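Local coordinates for HD-GYP domain-containing protein (Bdellovibrio bacteriovorus, PDB 3TM8), which is an HD-GYP family protein that binds two iron(III) ions and probably belongs with the cyclic-di-GMP phosphodiesterases, although its own activity is not established, at residues L51-G56 with R73-L78; T30-Q35 with E62-L67; I111-Q116 with S155-I160. One frame throughout, in Å; residues are numbered along the deposited sequence.

Contact 1 (L51-G56 with R73-L78); sequences LYLRRG and RKMYIL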
loop_
_atom_site.group_PDB
_atom_site.type_symbol
_atom_site.label_atom_id
_atom_site.label_comp_id
_atom_site.label_asym_id
_atom_site.label_seq_id
_atom_site.Cartn_x
_atom_site.Cartn_y
_atom_site.Cartn_z
ATOM N N LEU A 51 -16.273 -19.212 13.037
ATOM C CA LEU A 51 -16.828 -19.057 11.697
ATOM C C LEU A 51 -17.396 -17.653 11.504
ATOM O O LEU A 51 -18.190 -17.186 12.322
ATOM C CB LEU A 51 -17.924 -20.097 11.469
ATOM C CG LEU A 51 -18.643 -20.090 10.125
ATOM C CD1 LEU A 51 -17.665 -20.369 9.007
ATOM C CD2 LEU A 51 -19.758 -21.140 10.143
ATOM N N TYR A 52 -16.988 -16.989 10.424
ATOM C CA TYR A 52 -17.418 -15.623 10.154
ATOM C C TYR A 52 -17.948 -15.461 8.722
ATOM O O TYR A 52 -18.983 -14.831 8.511
ATOM C CB TYR A 52 -16.277 -14.637 10.434
ATOM C CG TYR A 52 -16.672 -13.189 10.266
ATOM C CD1 TYR A 52 -17.728 -12.649 10.987
ATOM C CD2 TYR A 52 -15.977 -12.353 9.403
ATOM C CE1 TYR A 52 -18.092 -11.320 10.834
ATOM C CE2 TYR A 52 -16.332 -11.034 9.248
ATOM C CZ TYR A 52 -17.385 -10.515 9.965
ATOM O OH TYR A 52 -17.754 -9.195 9.826
ATOM N N LEU A 53 -17.232 -16.019 7.745
ATOM C CA LEU A 53 -17.684 -15.997 6.357
ATOM C C LEU A 53 -18.066 -17.404 5.927
ATOM O O LEU A 53 -17.352 -18.369 6.207
ATOM C CB LEU A 53 -16.584 -15.454 5.440
ATOM C CG LEU A 53 -15.941 -14.140 5.892
ATOM C CD1 LEU A 53 -14.829 -13.741 4.926
ATOM C CD2 LEU A 53 -16.970 -13.026 6.020
ATOM N N ARG A 54 -19.183 -17.516 5.226
ATOM C CA ARG A 54 -19.695 -18.824 4.849
ATOM C C ARG A 54 -19.629 -19.052 3.355
ATOM O O ARG A 54 -19.645 -18.108 2.578
ATOM C CB ARG A 54 -21.127 -18.970 5.341
ATOM C CG ARG A 54 -21.215 -19.106 6.839
ATOM C CD ARG A 54 -22.613 -18.849 7.324
ATOM N NE ARG A 54 -22.718 -19.090 8.757
ATOM C CZ ARG A 54 -22.267 -18.257 9.688
ATOM N NH1 ARG A 54 -21.670 -17.122 9.338
ATOM N NH2 ARG A 54 -22.408 -18.562 10.970
ATOM N N ARG A 55 -19.566 -20.322 2.963
ATOM C CA ARG A 55 -19.608 -20.684 1.557
ATOM C C ARG A 55 -20.761 -19.945 0.886
ATOM O O ARG A 55 -21.888 -19.951 1.382
ATOM C CB ARG A 55 -19.748 -22.205 1.390
ATOM C CG ARG A 55 -18.625 -22.984 2.072
ATOM C CD ARG A 55 -18.704 -24.511 1.896
ATOM N NE ARG A 55 -17.717 -25.112 2.786
ATOM C CZ ARG A 55 -17.974 -25.473 4.036
ATOM N NH1 ARG A 55 -19.206 -25.366 4.513
ATOM N NH2 ARG A 55 -17.005 -25.964 4.799
ATOM N N GLY A 56 -20.469 -19.289 -0.230
ATOM C CA GLY A 56 -21.479 -18.561 -0.977
ATOM C C GLY A 56 -21.412 -17.052 -0.789
ATOM O O GLY A 56 -22.048 -16.302 -1.527
ATOM N N ARG A 73 -6.573 -8.635 9.689
ATOM C CA ARG A 73 -5.348 -8.797 8.927
ATOM C C ARG A 73 -5.302 -10.216 8.363
ATOM O O ARG A 73 -5.285 -10.401 7.151
ATOM C CB ARG A 73 -4.127 -8.546 9.809
ATOM C CG ARG A 73 -4.114 -7.190 10.483
ATOM C CD ARG A 73 -2.888 -7.039 11.368
ATOM N NE ARG A 73 -2.981 -5.864 12.225
ATOM C CZ ARG A 73 -2.295 -5.706 13.354
ATOM N NH1 ARG A 73 -1.463 -6.655 13.772
ATOM N NH2 ARG A 73 -2.451 -4.602 14.069
ATOM N N LYS A 74 -5.279 -11.215 9.245
ATOM C CA LYS A 74 -5.334 -12.610 8.832
ATOM C C LYS A 74 -6.650 -13.219 9.266
ATOM O O LYS A 74 -7.154 -12.948 10.363
ATOM C CB LYS A 74 -4.205 -13.432 9.465
ATOM C CG LYS A 74 -2.795 -12.994 9.126
ATOM C CD LYS A 74 -2.366 -13.467 7.759
ATOM C CE LYS A 74 -0.887 -13.185 7.548
ATOM N NZ LYS A 74 -0.567 -11.776 7.907
ATOM N N MET A 75 -7.197 -14.058 8.394
ATOM C CA MET A 75 -8.286 -14.944 8.750
ATOM C C MET A 75 -7.816 -16.345 8.420
ATOM O O MET A 75 -6.678 -16.531 7.985
ATOM C CB MET A 75 -9.567 -14.581 8.005
ATOM C CG MET A 75 -10.267 -13.359 8.595
ATOM S SD MET A 75 -11.761 -12.889 7.708
ATOM C CE MET A 75 -12.833 -14.262 8.114
ATOM N N TYR A 76 -8.680 -17.330 8.642
ATOM C CA TYR A 76 -8.271 -18.719 8.562
ATOM C C TYR A 76 -9.283 -19.508 7.758
ATOM O O TYR A 76 -10.483 -19.213 7.783
ATOM C CB TYR A 76 -8.095 -19.294 9.984
ATOM C CG TYR A 76 -7.061 -18.476 10.706
ATOM C CD1 TYR A 76 -5.711 -18.781 10.594
ATOM C CD2 TYR A 76 -7.418 -17.332 11.406
ATOM C CE1 TYR A 76 -4.747 -17.999 11.207
ATOM C CE2 TYR A 76 -6.454 -16.535 12.023
ATOM C CZ TYR A 76 -5.121 -16.873 11.914
ATOM O OH TYR A 76 -4.156 -16.084 12.509
ATOM N N ILE A 77 -8.792 -20.501 7.026
ATOM C CA ILE A 77 -9.663 -21.401 6.283
ATOM C C ILE A 77 -9.271 -22.821 6.642
ATOM O O ILE A 77 -8.155 -23.072 7.107
ATOM C CB ILE A 77 -9.548 -21.186 4.750
ATOM C CG1 ILE A 77 -8.139 -21.529 4.255
ATOM C CG2 ILE A 77 -9.961 -19.765 4.386
ATOM C CD1 ILE A 77 -7.940 -21.448 2.725
ATOM N N LEU A 78 -10.186 -23.758 6.439
ATOM C CA LEU A 78 -9.847 -25.161 6.614
ATOM C C LEU A 78 -8.800 -25.546 5.584
ATOM O O LEU A 78 -8.926 -25.222 4.405
ATOM C CB LEU A 78 -11.087 -26.034 6.436
ATOM C CG LEU A 78 -12.136 -25.851 7.532
ATOM C CD1 LEU A 78 -13.460 -26.452 7.079
ATOM C CD2 LEU A 78 -11.669 -26.477 8.841
#
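The Tyr52 ring meets Met75 at its edge: the methyl CE of Met75 lies in the ring plane, with CE and Tyr52 CD2 3.9 Å apart, so neither face of the ring is used. A second flat group, the Arg55 guanidinium, also offers its edge, its NH2 lying 4.2 Å from Leu78 CD1. The same Met75 CE sits 3.8 Å from Leu53 CD1 and about as near Leu53 CG, so one methyl packs against both successive residues. Its position follows from the bend at the end of the methionine chain (chi3 69°), and the side chain crosses both Tyr52 and Leu53 at roughly a right angle. That Tyr52 and Leu53 both turn toward Met75 is consistent with a classic beta bulge, in which both face Ala41 of strand 41-45, where a regular strand would send adjacent side chains to opposite sides. The touching parts, residues 52-55 and 75-78, run 47° apart, and the CA atoms of Tyr52 and Met75 are 9.3 Å apart, too far for backbone pairing. Tyr52 OH is hydrogen-bonded to the backbone O of Arg66, whose charged side chain makes a cation-pi contact with the ring, and Arg55 NE forms a salt bridge to Glu81. The two antiparallel sheets are thus joined by apolar packing centred on one thioether methyl, with no polar bond between the two segments.

Contact 2 (T30-Q35 with E62-L67); sequences TLRGDQ and ERLKRL. With DMS (dimethyl sulfoxide), chain G.
The backbone of Leu31 and Arg32 passes a 3-10 segment at 62-67 without pairing to it, the CA atoms of Arg32 and Leu64 being 7.2 Å apart, while the 3-10 bonds, such as Leu67 N to Leu64 O, close within that segment. Leu64 and Leu67, one 3-10 turn apart, both turn toward the loop. Leu67 reaches Leu31 with one branch: its CD1 is 3.7 Å from Leu31 CB and also rests on the carbonyl oxygen of that residue. Leu64 CD1 takes the aliphatic part of Arg32, 3.8 Å from CD, with the two side chains crossing obliquely. Arg32 gets there because the bend at its second torsion (chi2 -73°) turns CD toward Leu64. Its guanidinium then meets a dimethyl sulfoxide, probably from the crystallisation liquor, at the edge: NH2 donates in plane to the DMS oxygen at 2.9 Å, with a nearly straight N-H...O angle of 166°. The methyl C2 of the DMS lies 3.9 Å from Leu64 CD1 and 3.8 Å from Leu67 CB, so the two leucines cover this methyl while Arg32 holds the oxygen. The other terminal nitrogen, NH1, bonds to Asp110 O and Gln113 OE1, and these bonds would hold the guanidinium against rotation. Helix 105-125 thus borders Arg32, helix 82-97 meets Leu31 through Tyr88, and Leu53 of strand 48-53 touches both Leu31 and Leu67.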
loop_
_atom_site.group_PDB
_atom_site.type_symbol
_atom_site.label_atom_id
_atom_site.label_comp_id
_atom_site.label_asym_id
_atom_site.label_seq_id
_atom_site.Cartn_x
_atom_site.Cartn_y
_atom_site.Cartn_z
ATOM N N THR A 30 -7.317 -10.277 0.397
ATOM C CA THR A 30 -7.594 -11.137 -0.750
ATOM C C THR A 30 -9.077 -11.477 -0.913
ATOM O O THR A 30 -9.440 -12.173 -1.855
ATOM C CB THR A 30 -6.783 -12.456 -0.711
ATOM O OG1 THR A 30 -7.191 -13.253 0.404
ATOM C CG2 THR A 30 -5.284 -12.186 -0.651
ATOM N N LEU A 31 -9.923 -11.024 0.014
ATOM C CA LEU A 31 -11.361 -11.298 -0.053
ATOM C C LEU A 31 -12.068 -10.061 -0.584
ATOM O O LEU A 31 -12.365 -9.129 0.167
ATOM C CB LEU A 31 -11.902 -11.707 1.324
ATOM C CG LEU A 31 -11.239 -12.971 1.881
ATOM C CD1 LEU A 31 -11.673 -13.189 3.333
ATOM C CD2 LEU A 31 -11.552 -14.204 1.026
ATOM N N ARG A 32 -12.283 -10.031 -1.897
ATOM C CA ARG A 32 -12.767 -8.831 -2.560
ATOM C C ARG A 32 -13.628 -9.214 -3.746
ATOM O O ARG A 32 -13.508 -10.320 -4.278
ATOM C CB ARG A 32 -11.593 -7.977 -3.075
ATOM C CG ARG A 32 -10.649 -7.422 -2.008
ATOM C CD ARG A 32 -11.279 -6.280 -1.194
ATOM N NE ARG A 32 -10.390 -5.816 -0.121
ATOM C CZ ARG A 32 -9.470 -4.860 -0.247
ATOM N NH1 ARG A 32 -9.330 -4.200 -1.385
ATOM N NH2 ARG A 32 -8.703 -4.539 0.784
ATOM N N GLY A 33 -14.480 -8.291 -4.172
ATOM C CA GLY A 33 -15.232 -8.472 -5.395
ATOM C C GLY A 33 -16.421 -9.399 -5.265
ATOM O O GLY A 33 -16.749 -9.886 -4.175
ATOM N N ASP A 34 -17.057 -9.650 -6.404
ATOM C CA ASP A 34 -18.341 -10.341 -6.448
ATOM C C ASP A 34 -18.271 -11.868 -6.590
ATOM O O ASP A 34 -19.306 -12.533 -6.572
ATOM C CB ASP A 34 -19.239 -9.737 -7.542
ATOM C CG ASP A 34 -18.644 -9.864 -8.940
ATOM O OD1 ASP A 34 -17.404 -9.849 -9.094
ATOM O OD2 ASP A 34 -19.435 -9.979 -9.898
ATOM N N GLN A 35 -17.072 -12.432 -6.716
ATOM C CA GLN A 35 -16.964 -13.887 -6.812
ATOM C C GLN A 35 -17.417 -14.536 -5.505
ATOM O O GLN A 35 -17.000 -14.128 -4.430
ATOM C CB GLN A 35 -15.546 -14.353 -7.164
ATOM C CG GLN A 35 -15.479 -15.868 -7.334
ATOM C CD GLN A 35 -14.087 -16.438 -7.559
ATOM O OE1 GLN A 35 -13.926 -17.661 -7.611
ATOM N NE2 GLN A 35 -13.076 -15.572 -7.683
ATOM N N GLU A 62 -21.263 -2.707 -0.960
ATOM C CA GLU A 62 -21.456 -2.548 0.480
ATOM C C GLU A 62 -21.144 -3.815 1.273
ATOM O O GLU A 62 -20.957 -3.760 2.491
ATOM C CB GLU A 62 -22.880 -2.075 0.787
ATOM C CG GLU A 62 -23.205 -0.699 0.231
ATOM C CD GLU A 62 -24.598 -0.226 0.609
ATOM O OE1 GLU A 62 -25.358 -1.019 1.206
ATOM O OE2 GLU A 62 -24.932 0.940 0.310
ATOM N N ARG A 63 -21.075 -4.951 0.590
ATOM C CA ARG A 63 -20.754 -6.199 1.271
ATOM C C ARG A 63 -19.343 -6.171 1.838
ATOM O O ARG A 63 -19.028 -6.918 2.759
ATOM C CB ARG A 63 -20.947 -7.402 0.347
ATOM C CG ARG A 63 -22.404 -7.670 0.013
ATOM C CD ARG A 63 -22.578 -8.839 -0.951
ATOM N NE ARG A 63 -23.995 -9.145 -1.135
ATOM C CZ ARG A 63 -24.484 -9.917 -2.100
ATOM N NH1 ARG A 63 -23.670 -10.468 -2.993
ATOM N NH2 ARG A 63 -25.791 -10.130 -2.178
ATOM N N LEU A 64 -18.491 -5.301 1.304
ATOM C CA LEU A 64 -17.127 -5.207 1.800
ATOM C C LEU A 64 -17.071 -4.691 3.235
ATOM O O LEU A 64 -16.090 -4.913 3.934
ATOM C CB LEU A 64 -16.274 -4.333 0.882
ATOM C CG LEU A 64 -14.775 -4.328 1.184
ATOM C CD1 LEU A 64 -14.200 -5.742 1.180
ATOM C CD2 LEU A 64 -14.055 -3.433 0.189
ATOM N N LYS A 65 -18.125 -4.013 3.678
ATOM C CA LYS A 65 -18.160 -3.494 5.045
ATOM C C LYS A 65 -17.978 -4.595 6.092
ATOM O O LYS A 65 -17.497 -4.343 7.196
ATOM C CB LYS A 65 -19.456 -2.722 5.292
ATOM C CG LYS A 65 -19.581 -1.464 4.456
ATOM C CD LYS A 65 -20.943 -0.821 4.642
ATOM C CE LYS A 65 -21.153 0.323 3.662
ATOM N NZ LYS A 65 -22.550 0.830 3.702
ATOM N N ARG A 66 -18.358 -5.817 5.737
ATOM C CA ARG A 66 -18.162 -6.958 6.625
ATOM C C ARG A 66 -16.687 -7.179 6.968
ATOM O O ARG A 66 -16.367 -7.864 7.939
ATOM C CB ARG A 66 -18.729 -8.232 5.993
ATOM C CG ARG A 66 -20.197 -8.163 5.601
ATOM C CD ARG A 66 -20.683 -9.520 5.114
ATOM N NE ARG A 66 -20.690 -10.499 6.198
ATOM C CZ ARG A 66 -20.581 -11.813 6.035
ATOM N NH1 ARG A 66 -20.447 -12.333 4.821
ATOM N NH2 ARG A 66 -20.601 -12.611 7.094
ATOM N N LEU A 67 -15.793 -6.616 6.159
ATOM C CA LEU A 67 -14.362 -6.811 6.344
ATOM C C LEU A 67 -13.638 -5.514 6.703
ATOM O O LEU A 67 -12.415 -5.507 6.817
ATOM C CB LEU A 67 -13.741 -7.416 5.080
ATOM C CG LEU A 67 -14.337 -8.773 4.707
ATOM C CD1 LEU A 67 -13.741 -9.297 3.399
ATOM C CD2 LEU A 67 -14.144 -9.775 5.845
HETATM S S DMS G . -10.061 -5.752 4.402
HETATM O O DMS G . -8.605 -5.785 3.364
HETATM C C1 DMS G . -9.637 -4.676 5.797
HETATM C C2 DMS G . -11.386 -4.770 3.653
#

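Contact 3 (I111-Q116 with S155-I160); sequences IIQGSQ and SAVMNI
Gln113 and Ile160 make the closest approach, CB of the glutamine lying 3.6 Å from Ile160 CD1, and the same methyl is 3.8 Å from Gln113 CG. CB and CG of Gln113 thus both rest against the end methyl of Ile160, the side chains passing in opposite directions, while Ile160 CG2 comes only to 4.2 Å from Gln113 OE1. Val157 adds a looser touch from one turn earlier: its CG1 is 4.1 Å from Gln113 CG, the pair crossing at a slant. The closest contacts are all between carbons, with Gln113 as the one residue of 111-116 that meets both partners.

In Gln113, CG stands opposite the backbone N (chi1 -171°), and a bend at the second torsion (chi2 -78°) then turns the amide out of line with the CB-CG stem. Its OE1, bonded to Arg32 NH1 from the loop after strand 23-27, probably helps keep the amide turned this way while the stem stays packed on Ile160. Ile160 itself is held through both its backbone N and its carbonyl O: the N bonds back to Val157 O at 3.0 Å, and the carbonyl receives a bond from NE2 of His169. Its side chain is about 5 Å from another bound dimethyl sulfoxide, not the one beside Arg32. Within the same segment, Ala156 O is bonded to Gln106 NE2 and Asn159 ND2 to Gln106 OE1.

The contact therefore ties helix 105-125 to helix 153-158 and the residues that follow it. Helix 167-185 borders it through His169, Val172 and Thr176, helix 130-149 through Tyr143, and helix 82-97 backs Ile111 and Ile112 through Ala96.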
loop_
_atom_site.group_PDB
_atom_site.type_symbol
_atom_site.label_atom_id
_atom_site.label_comp_id
_atom_site.label_asym_id
_atom_site.label_seq_id
_atom_site.Cartn_x
_atom_site.Cartn_y
_atom_site.Cartn_z
ATOM N N ILE A 111 -10.463 -5.590 -6.030
ATOM C CA ILE A 111 -9.647 -6.788 -6.105
ATOM C C ILE A 111 -8.167 -6.447 -6.229
ATOM O O ILE A 111 -7.331 -6.989 -5.516
ATOM C CB ILE A 111 -10.089 -7.693 -7.273
ATOM C CG1 ILE A 111 -11.496 -8.249 -7.011
ATOM C CG2 ILE A 111 -9.078 -8.813 -7.488
ATOM C CD1 ILE A 111 -12.154 -8.832 -8.243
ATOM N N ILE A 112 -7.837 -5.542 -7.144
ATOM C CA ILE A 112 -6.433 -5.258 -7.416
ATOM C C ILE A 112 -5.750 -4.540 -6.236
ATOM O O ILE A 112 -4.624 -4.883 -5.869
ATOM C CB ILE A 112 -6.274 -4.480 -8.726
ATOM C CG1 ILE A 112 -6.653 -5.398 -9.894
ATOM C CG2 ILE A 112 -4.853 -3.971 -8.880
ATOM C CD1 ILE A 112 -6.916 -4.664 -11.178
ATOM N N GLN A 113 -6.427 -3.570 -5.630
ATOM C CA GLN A 113 -5.882 -2.907 -4.444
ATOM C C GLN A 113 -5.545 -3.936 -3.369
ATOM O O GLN A 113 -4.477 -3.890 -2.750
ATOM C CB GLN A 113 -6.872 -1.865 -3.909
ATOM C CG GLN A 113 -6.347 -0.952 -2.790
ATOM C CD GLN A 113 -6.323 -1.598 -1.429
ATOM O OE1 GLN A 113 -7.047 -2.551 -1.152
ATOM N NE2 GLN A 113 -5.498 -1.054 -0.549
ATOM N N GLY A 114 -6.449 -4.889 -3.166
ATOM C CA GLY A 114 -6.242 -5.874 -2.116
ATOM C C GLY A 114 -5.143 -6.866 -2.456
ATOM O O GLY A 114 -4.423 -7.362 -1.579
ATOM N N SER A 115 -5.022 -7.183 -3.739
ATOM C CA SER A 115 -3.959 -8.064 -4.195
ATOM C C SER A 115 -2.585 -7.403 -4.023
ATOM O O SER A 115 -1.643 -8.048 -3.563
ATOM C CB SER A 115 -4.192 -8.461 -5.658
ATOM O OG SER A 115 -3.185 -9.343 -6.095
ATOM N N GLN A 116 -2.474 -6.125 -4.392
ATOM C CA GLN A 116 -1.231 -5.392 -4.164
ATOM C C GLN A 116 -0.874 -5.392 -2.681
ATOM O O GLN A 116 0.281 -5.601 -2.307
ATOM C CB GLN A 116 -1.341 -3.949 -4.661
ATOM C CG GLN A 116 -1.525 -3.798 -6.166
ATOM C CD GLN A 116 -0.310 -4.231 -6.967
ATOM O OE1 GLN A 116 0.826 -3.861 -6.657
ATOM N NE2 GLN A 116 -0.545 -5.032 -8.003
ATOM N N SER A 155 -9.147 6.792 -9.410
ATOM C CA SER A 155 -10.254 7.276 -8.593
ATOM C C SER A 155 -10.915 6.129 -7.822
ATOM O O SER A 155 -11.252 6.279 -6.640
ATOM C CB SER A 155 -11.279 8.030 -9.444
ATOM O OG SER A 155 -11.805 7.203 -10.465
ATOM N N ALA A 156 -11.084 4.983 -8.474
ATOM C CA ALA A 156 -11.677 3.829 -7.806
ATOM C C ALA A 156 -10.805 3.331 -6.656
ATOM O O ALA A 156 -11.311 2.995 -5.586
ATOM C CB ALA A 156 -11.924 2.713 -8.807
ATOM N N VAL A 157 -9.495 3.277 -6.869
ATOM C CA VAL A 157 -8.597 2.849 -5.803
ATOM C C VAL A 157 -8.637 3.841 -4.642
ATOM O O VAL A 157 -8.662 3.445 -3.475
ATOM C CB VAL A 157 -7.154 2.632 -6.311
ATOM C CG1 VAL A 157 -6.197 2.447 -5.137
ATOM C CG2 VAL A 157 -7.112 1.419 -7.254
ATOM N N MET A 158 -8.680 5.129 -4.967
ATOM C CA MET A 158 -8.705 6.156 -3.931
ATOM C C MET A 158 -10.026 6.172 -3.149
ATOM O O MET A 158 -10.114 6.807 -2.107
ATOM C CB MET A 158 -8.359 7.533 -4.511
ATOM C CG MET A 158 -6.924 7.630 -5.044
ATOM S SD MET A 158 -5.617 7.323 -3.817
ATOM C CE MET A 158 -5.817 8.725 -2.723
ATOM N N ASN A 159 -11.038 5.464 -3.648
ATOM C CA ASN A 159 -12.299 5.284 -2.927
ATOM C C ASN A 159 -12.208 4.255 -1.810
ATOM O O ASN A 159 -13.111 4.149 -0.977
ATOM C CB ASN A 159 -13.405 4.822 -3.876
ATOM C CG ASN A 159 -13.974 5.939 -4.710
ATOM O OD1 ASN A 159 -13.932 7.107 -4.325
ATOM N ND2 ASN A 159 -14.528 5.580 -5.865
ATOM N N ILE A 160 -11.133 3.473 -1.808
ATOM C CA ILE A 160 -11.000 2.398 -0.838
ATOM C C ILE A 160 -10.267 2.923 0.395
ATOM O O ILE A 160 -9.039 2.937 0.448
ATOM C CB ILE A 160 -10.258 1.184 -1.440
ATOM C CG1 ILE A 160 -10.860 0.802 -2.803
ATOM C CG2 ILE A 160 -10.294 -0.002 -0.478
ATOM C CD1 ILE A 160 -10.047 -0.229 -3.562
#

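In the fold
Contacts 1 and 2 interlock along the chain, since their segments alternate, and they meet in space: Tyr52 OH lies 2.7 Å from Arg66 O, a probable hydrogen bond, and Leu53 CD1 packs 3.6 Å from Leu31 CD1. Contact 2 leads on to contact 3 through Arg32 NH1 and Gln113 OE1, 2.8 Å apart, while contacts 1 and 3 stay about 9 Å apart at their nearest atoms. The three thus form a chain from the small sheets toward the iron-bearing HD domain. Proximity to the metal site rises along it: the side chain of Arg32 is about 12 Å from that of the iron ligand His170, that of Gln113 about 8 Å.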